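Local coordinates for protein putative malic enzyme ((S)-malate:NAD+ oxidoreductase (decarboxylating)) (PDB 2A9F) that probably catalyses the NAD-dependent oxidative decarboxylation of (S)-malate as a malic enzyme that uses a divalent metal ion, preferably magnesium or manganese, at residues A280-I285 against G304-G309; A255-D260 against A273-K278; K184-V189 against A210-V215. One frame throughout, in Å; residues are numbered along the deposited sequence.

Contact 1 of 3, residues A280-I285 against G304-G309; sequences AARPVI and GAYIVG
The carbonyl oxygen Pro283 O is gripped by two consecutive amides of the facing chain. Tyr306 N gives the stronger bond, 2.9 Å from Pro283 O with an N-H...O angle of 153°; Ile307 N adds a weak one. Further along, Gly309 N reaches Ile285 O at 2.9 Å. These are the joints of a beta-alpha-beta crossover in the NAD-binding domain, where two parallel strands are reconnected by helix 297-301. Gly304, with positive phi in a Schellman motif, ends that helix and turns the chain into the second strand.

At the outer end Arg282 and Tyr306 stack. The guanidinium lies flat on the ring with the planes 10° apart and the centres 4.3 Å apart, an off-centre cation-pi pair. Tyr306 CE1 sits over the middle of the guanidinium, while Arg282 NE stands above the ring displaced toward its rim. Tyr306 projects its ring away from its own backbone N (chi1 -180°), and the bent arginine chain then runs obliquely across it, with Arg282 CB 3.7 Å from Tyr306 CB. Deeper in, the contact is apolar. Val284 and Ile307 lie side by side and point the same way, with Val284 CG1 3.8 Å from Ile307 CB. On the other sheet face Ile285 CD1 meets the methyl Ala305 CB at 4.1 Å, and the Pro283 ring rests beside the backbone of Gly304 and Ala305.

Within the fold, 307-310 is one edge strand of the sheet in this chain, and 284-287 separates it from strand 262-264. Val284 and Ile307 share Ser178 of helix 162-180, Val308 packs on Pro297 and Leu301 of the connecting helix, and Leu182 touches both members of the Arg282-Tyr306 stack.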
# COMPACT_ATOMS: atom_id res chain seq x y z
N ALA A 280 17.33 37.93 26.50
CA ALA A 280 18.47 37.60 27.34
C ALA A 280 19.78 37.89 26.61
O ALA A 280 19.78 38.48 25.52
CB ALA A 280 18.39 36.14 27.79
N ALA A 281 20.90 37.46 27.20
CA ALA A 281 22.24 37.71 26.66
C ALA A 281 22.52 37.15 25.27
O ALA A 281 22.77 37.91 24.33
CB ALA A 281 23.29 37.22 27.63
N ARG A 282 22.51 35.82 25.15
CA ARG A 282 22.74 35.14 23.86
C ARG A 282 21.38 34.59 23.41
O ARG A 282 21.06 33.41 23.61
CB ARG A 282 23.74 33.98 24.04
CG ARG A 282 24.94 34.31 24.92
CD ARG A 282 26.10 34.95 24.17
NE ARG A 282 27.22 34.02 24.03
CZ ARG A 282 28.43 34.37 23.61
NH1 ARG A 282 28.68 35.63 23.29
NH2 ARG A 282 29.39 33.46 23.51
N PRO A 283 20.56 35.45 22.80
CA PRO A 283 19.23 35.07 22.33
C PRO A 283 19.17 34.13 21.12
O PRO A 283 19.61 34.48 20.03
CB PRO A 283 18.58 36.42 22.05
CG PRO A 283 19.73 37.22 21.55
CD PRO A 283 20.84 36.86 22.50
N VAL A 284 18.63 32.94 21.34
CA VAL A 284 18.46 31.98 20.26
C VAL A 284 17.07 32.29 19.70
O VAL A 284 16.25 32.90 20.38
CB VAL A 284 18.50 30.52 20.79
CG1 VAL A 284 18.34 29.54 19.65
CG2 VAL A 284 19.80 30.27 21.52
N ILE A 285 16.82 31.89 18.45
CA ILE A 285 15.54 32.15 17.80
C ILE A 285 15.21 31.09 16.76
O ILE A 285 16.01 30.80 15.87
CB ILE A 285 15.57 33.53 17.10
CG1 ILE A 285 15.49 34.64 18.16
CG2 ILE A 285 14.45 33.62 16.07
CD1 ILE A 285 15.53 36.04 17.58
N GLY A 304 20.75 41.46 17.37
CA GLY A 304 21.50 41.04 18.54
C GLY A 304 21.35 39.58 18.91
O GLY A 304 21.78 39.16 19.98
N ALA A 305 20.76 38.79 18.01
CA ALA A 305 20.56 37.37 18.26
C ALA A 305 21.88 36.62 18.15
O ALA A 305 22.74 36.99 17.35
CB ALA A 305 19.55 36.81 17.28
N TYR A 306 22.03 35.57 18.94
CA TYR A 306 23.24 34.76 18.92
C TYR A 306 23.08 33.54 18.01
O TYR A 306 24.06 33.04 17.43
CB TYR A 306 23.60 34.30 20.33
CG TYR A 306 24.85 33.45 20.39
CD1 TYR A 306 26.10 34.01 20.11
CD2 TYR A 306 24.79 32.11 20.73
CE1 TYR A 306 27.26 33.24 20.18
CE2 TYR A 306 25.94 31.33 20.80
CZ TYR A 306 27.18 31.90 20.53
OH TYR A 306 28.32 31.13 20.60
N ILE A 307 21.85 33.05 17.90
CA ILE A 307 21.55 31.90 17.07
C ILE A 307 20.21 32.08 16.38
O ILE A 307 19.26 32.60 16.97
CB ILE A 307 21.51 30.59 17.89
CG1 ILE A 307 22.86 30.34 18.56
CG2 ILE A 307 21.14 29.43 16.99
CD1 ILE A 307 22.95 29.04 19.36
N VAL A 308 20.14 31.68 15.12
CA VAL A 308 18.92 31.79 14.34
C VAL A 308 18.72 30.56 13.48
O VAL A 308 19.62 30.12 12.78
CB VAL A 308 18.92 33.00 13.42
CG1 VAL A 308 17.63 33.03 12.63
CG2 VAL A 308 19.08 34.27 14.22
N GLY A 309 17.51 30.01 13.53
CA GLY A 309 17.21 28.84 12.74
C GLY A 309 15.84 29.00 12.15
O GLY A 309 14.97 29.62 12.74

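Contact 2 of 3, residues A255-D260 against A273-K278; sequences ALEGAD and AEWISK
Gly258 and Lys278 mark where the two chains come together, their CA atoms 5.4 Å apart. Both segments belong to the Rossmann-type NAD-binding domain: helix 254-257 leads into strand 262-264, and helix 273-277 precedes strand 284-287, so the contact joins two connecting elements at the same end of the sheet. Ala259 takes up positive backbone angles after Gly258, a tight turn in which Asp260 N bonds back to Glu257 O at 2.7 Å. The turn also presents Ala259 N to Lys278 O, a hydrogen bond of 3.1 Å that is nearly straight (171°).

Side chains meet mainly at one point. Glu257 CG touches Trp275 CB at 3.9 Å, methylene against methylene, and beyond it the carboxylate and indole planes stand 60° apart. A bend in the glutamate, chi2 -59°, turns the acid group obliquely toward the indole, while Leu271 and Met279 also touch the glutamate side chain. Its oxygen OE1 lies close to Glu253 OE2 as well, a crowding of like charges that would tend to favour protonation of one of them. The Lys278 side chain, by contrast, leads away from the contact at the surface. Its carbonyl does the binding: besides Ala259 N, Lys278 O receives a CA-H...O contact from Gly258 CA at 3.5 Å.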
# COMPACT_ATOMS: atom_id res chain seq x y z
N ALA A 255 6.35 41.77 25.55
CA ALA A 255 6.65 41.74 26.97
C ALA A 255 7.07 40.35 27.43
O ALA A 255 7.05 40.04 28.63
CB ALA A 255 5.43 42.24 27.76
N LEU A 256 7.47 39.49 26.49
CA LEU A 256 7.91 38.15 26.86
C LEU A 256 9.37 37.89 26.56
O LEU A 256 10.02 37.10 27.25
CB LEU A 256 7.05 37.09 26.19
CG LEU A 256 5.83 36.73 27.03
CD1 LEU A 256 5.15 35.54 26.43
CD2 LEU A 256 6.25 36.42 28.45
N GLU A 257 9.87 38.55 25.52
CA GLU A 257 11.27 38.41 25.15
C GLU A 257 12.12 38.89 26.32
O GLU A 257 13.27 38.48 26.45
CB GLU A 257 11.59 39.29 23.94
CG GLU A 257 10.57 39.26 22.82
CD GLU A 257 10.33 37.88 22.27
OE1 GLU A 257 10.07 37.77 21.05
OE2 GLU A 257 10.40 36.91 23.05
N GLY A 258 11.53 39.76 27.14
CA GLY A 258 12.22 40.31 28.30
C GLY A 258 13.03 39.27 29.03
O GLY A 258 12.49 38.48 29.79
N ALA A 259 14.33 39.27 28.77
CA ALA A 259 15.29 38.33 29.35
C ALA A 259 14.94 36.86 29.10
O ALA A 259 14.98 36.02 30.01
CB ALA A 259 15.45 38.59 30.86
N ASP A 260 14.59 36.54 27.86
CA ASP A 260 14.26 35.17 27.48
C ASP A 260 15.48 34.65 26.75
O ASP A 260 16.08 35.37 25.95
CB ASP A 260 13.05 35.16 26.55
N ALA A 273 12.36 42.89 15.06
CA ALA A 273 13.75 43.06 15.50
C ALA A 273 13.99 43.80 16.82
O ALA A 273 14.61 43.26 17.72
CB ALA A 273 14.54 43.73 14.39
N GLU A 274 13.49 45.03 16.93
CA GLU A 274 13.69 45.85 18.14
C GLU A 274 13.66 45.05 19.43
O GLU A 274 14.52 45.21 20.30
CB GLU A 274 12.63 46.95 18.24
CG GLU A 274 12.34 47.69 16.95
CD GLU A 274 11.44 46.89 16.02
OE1 GLU A 274 10.34 46.49 16.47
OE2 GLU A 274 11.83 46.66 14.85
N TRP A 275 12.66 44.18 19.56
CA TRP A 275 12.49 43.37 20.75
C TRP A 275 13.72 42.55 21.09
O TRP A 275 14.17 42.54 22.23
CB TRP A 275 11.27 42.45 20.60
CG TRP A 275 9.99 43.18 20.28
CD1 TRP A 275 9.67 44.46 20.64
CD2 TRP A 275 8.85 42.66 19.60
NE1 TRP A 275 8.39 44.76 20.22
CE2 TRP A 275 7.87 43.67 19.58
CE3 TRP A 275 8.56 41.42 19.00
CZ2 TRP A 275 6.61 43.50 18.99
CZ3 TRP A 275 7.30 41.25 18.42
CH2 TRP A 275 6.35 42.28 18.42
N ILE A 276 14.27 41.86 20.09
CA ILE A 276 15.44 41.01 20.28
C ILE A 276 16.42 41.67 21.24
O ILE A 276 16.96 41.02 22.14
CB ILE A 276 16.15 40.74 18.93
CG1 ILE A 276 15.22 39.93 18.03
CG2 ILE A 276 17.46 39.99 19.17
CD1 ILE A 276 15.74 39.70 16.63
N SER A 277 16.60 42.97 21.06
CA SER A 277 17.49 43.75 21.90
C SER A 277 17.21 43.48 23.38
O SER A 277 18.14 43.28 24.16
CB SER A 277 17.30 45.24 21.60
OG SER A 277 17.26 45.48 20.20
N LYS A 278 15.94 43.45 23.75
CA LYS A 278 15.53 43.22 25.13
C LYS A 278 15.50 41.76 25.61
O LYS A 278 15.10 41.49 26.74
CB LYS A 278 14.15 43.84 25.40
CG LYS A 278 14.13 45.38 25.52
CD LYS A 278 13.60 46.05 24.25
CE LYS A 278 13.36 47.55 24.44
NZ LYS A 278 14.61 48.32 24.70

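Contact 3 of 3, residues K184-V189 against A210-V215; sequences KSLDEV and AGATKV
The carbonyl group of Glu188 takes Lys214 NZ over one of its faces: the ammonium stands 68° out of the carbonyl plane, yet bonds the oxygen at 2.9 Å between NZ and Glu188 O. A bend at the end of the lysine (chi4 86°) brings NZ there after its aliphatic part has passed Val189 O. The other flat group, the Asp187 carboxylate, turns OD1 toward Gly211 O, 3.1 Å away and likewise an acceptor, while OD2 takes a weak bond from Ser185 OG. Thr213 crosses the aspartate at about a right angle, and its OG1 bonds weakly to Asp187 O.

Leu186 packs against the end of helix 198-210, with CG anti to the backbone N (chi1 -170°). Its CD2 meets Ala210 CB at 4.0 Å and its CG meets Ala212 CB at 4.1 Å, just where Gly211, with positive phi, ends the helix. Ile175, Phe176 and Leu179 of helix 162-180 receive the same leucine.

The loop before strand 190-194 thus offers successive carbonyl oxygens, and Thr213 and Lys214 answer with a backbone N-H (weakly, to Leu186 O), a hydroxyl and an ammonium. The charge on Lys214 would probably polarise the Glu188 carbonyl it bonds.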
# COMPACT_ATOMS: atom_id res chain seq x y z
N LYS A 184 24.54 27.23 29.35
CA LYS A 184 23.36 27.27 30.21
C LYS A 184 22.71 25.89 30.22
O LYS A 184 23.02 25.06 29.39
CB LYS A 184 22.39 28.32 29.68
CG LYS A 184 23.04 29.66 29.38
CD LYS A 184 22.08 30.68 28.76
CE LYS A 184 22.78 32.00 28.46
NZ LYS A 184 21.93 32.98 27.73
N SER A 185 21.82 25.64 31.17
CA SER A 185 21.13 24.36 31.22
C SER A 185 19.71 24.55 30.69
O SER A 185 19.29 25.67 30.38
CB SER A 185 21.07 23.81 32.65
OG SER A 185 20.39 22.57 32.70
N LEU A 186 18.97 23.46 30.60
CA LEU A 186 17.60 23.51 30.11
C LEU A 186 16.66 23.86 31.26
O LEU A 186 15.47 24.11 31.06
CB LEU A 186 17.22 22.16 29.48
CG LEU A 186 15.90 22.07 28.70
CD1 LEU A 186 15.88 23.07 27.55
CD2 LEU A 186 15.75 20.64 28.19
N ASP A 187 17.20 23.88 32.48
CA ASP A 187 16.43 24.19 33.67
C ASP A 187 16.76 25.59 34.14
O ASP A 187 16.30 26.02 35.19
CB ASP A 187 16.75 23.22 34.81
CG ASP A 187 16.69 21.77 34.37
OD1 ASP A 187 15.59 21.17 34.43
OD2 ASP A 187 17.74 21.23 33.97
N GLU A 188 17.59 26.29 33.37
CA GLU A 188 17.99 27.64 33.71
C GLU A 188 17.49 28.54 32.59
O GLU A 188 17.59 29.77 32.66
CB GLU A 188 19.52 27.76 33.79
CG GLU A 188 20.22 26.77 34.71
CD GLU A 188 21.74 26.87 34.62
OE1 GLU A 188 22.29 27.95 34.93
OE2 GLU A 188 22.38 25.87 34.23
N VAL A 189 16.97 27.93 31.54
CA VAL A 189 16.50 28.71 30.41
C VAL A 189 15.06 29.19 30.48
O VAL A 189 14.16 28.48 30.94
CB VAL A 189 16.70 27.93 29.08
CG1 VAL A 189 18.18 27.92 28.69
CG2 VAL A 189 16.17 26.51 29.23
N ALA A 210 11.47 17.28 28.39
CA ALA A 210 12.88 17.26 28.07
C ALA A 210 13.73 17.83 29.18
O ALA A 210 14.95 17.67 29.18
CB ALA A 210 13.13 18.01 26.78
N GLY A 211 13.09 18.51 30.13
CA GLY A 211 13.83 19.11 31.23
C GLY A 211 13.36 20.53 31.55
O GLY A 211 13.09 20.84 32.71
N ALA A 212 13.27 21.36 30.51
CA ALA A 212 12.84 22.76 30.63
C ALA A 212 12.02 23.07 31.88
O ALA A 212 10.99 22.46 32.13
CB ALA A 212 12.05 23.17 29.37
N THR A 213 12.51 24.04 32.65
CA THR A 213 11.88 24.48 33.89
C THR A 213 10.86 25.61 33.69
O THR A 213 9.74 25.55 34.21
CB THR A 213 12.94 24.98 34.90
OG1 THR A 213 13.79 23.88 35.29
CG2 THR A 213 12.29 25.57 36.13
N LYS A 214 11.25 26.64 32.95
CA LYS A 214 10.37 27.76 32.73
C LYS A 214 10.01 28.08 31.27
O LYS A 214 10.83 28.60 30.52
CB LYS A 214 10.95 29.00 33.41
CG LYS A 214 12.47 29.04 33.51
CD LYS A 214 12.90 30.18 34.44
CE LYS A 214 14.41 30.21 34.73
NZ LYS A 214 15.20 30.96 33.71
N VAL A 215 8.77 27.76 30.91
CA VAL A 215 8.26 27.99 29.55
C VAL A 215 7.00 28.87 29.63
O VAL A 215 6.09 28.58 30.40
CB VAL A 215 7.87 26.64 28.85
CG1 VAL A 215 7.27 26.90 27.48
CG2 VAL A 215 9.08 25.74 28.74

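From the N terminus, contact 3 comes first, closing a 20-residue span that holds strand 190-194 and most of helix 198-210. Contact 2 then closes a shorter span around strand 262-264, and contact 1 a third, over helix 297-301. The three follow in series, neither nesting nor crossing. Contacts 1 and 3 meet the same sheet, one at strands 284-287 and 307-310, the other toward strands 190-194 and 214-219; they touch where Lys184 NZ packs near Arg282 N. Contacts 1 and 2 are knit more closely: Ala280 N probably bonds Asp260 O, and Ile276 packs on Ile285. Contacts 2 and 3 do not touch.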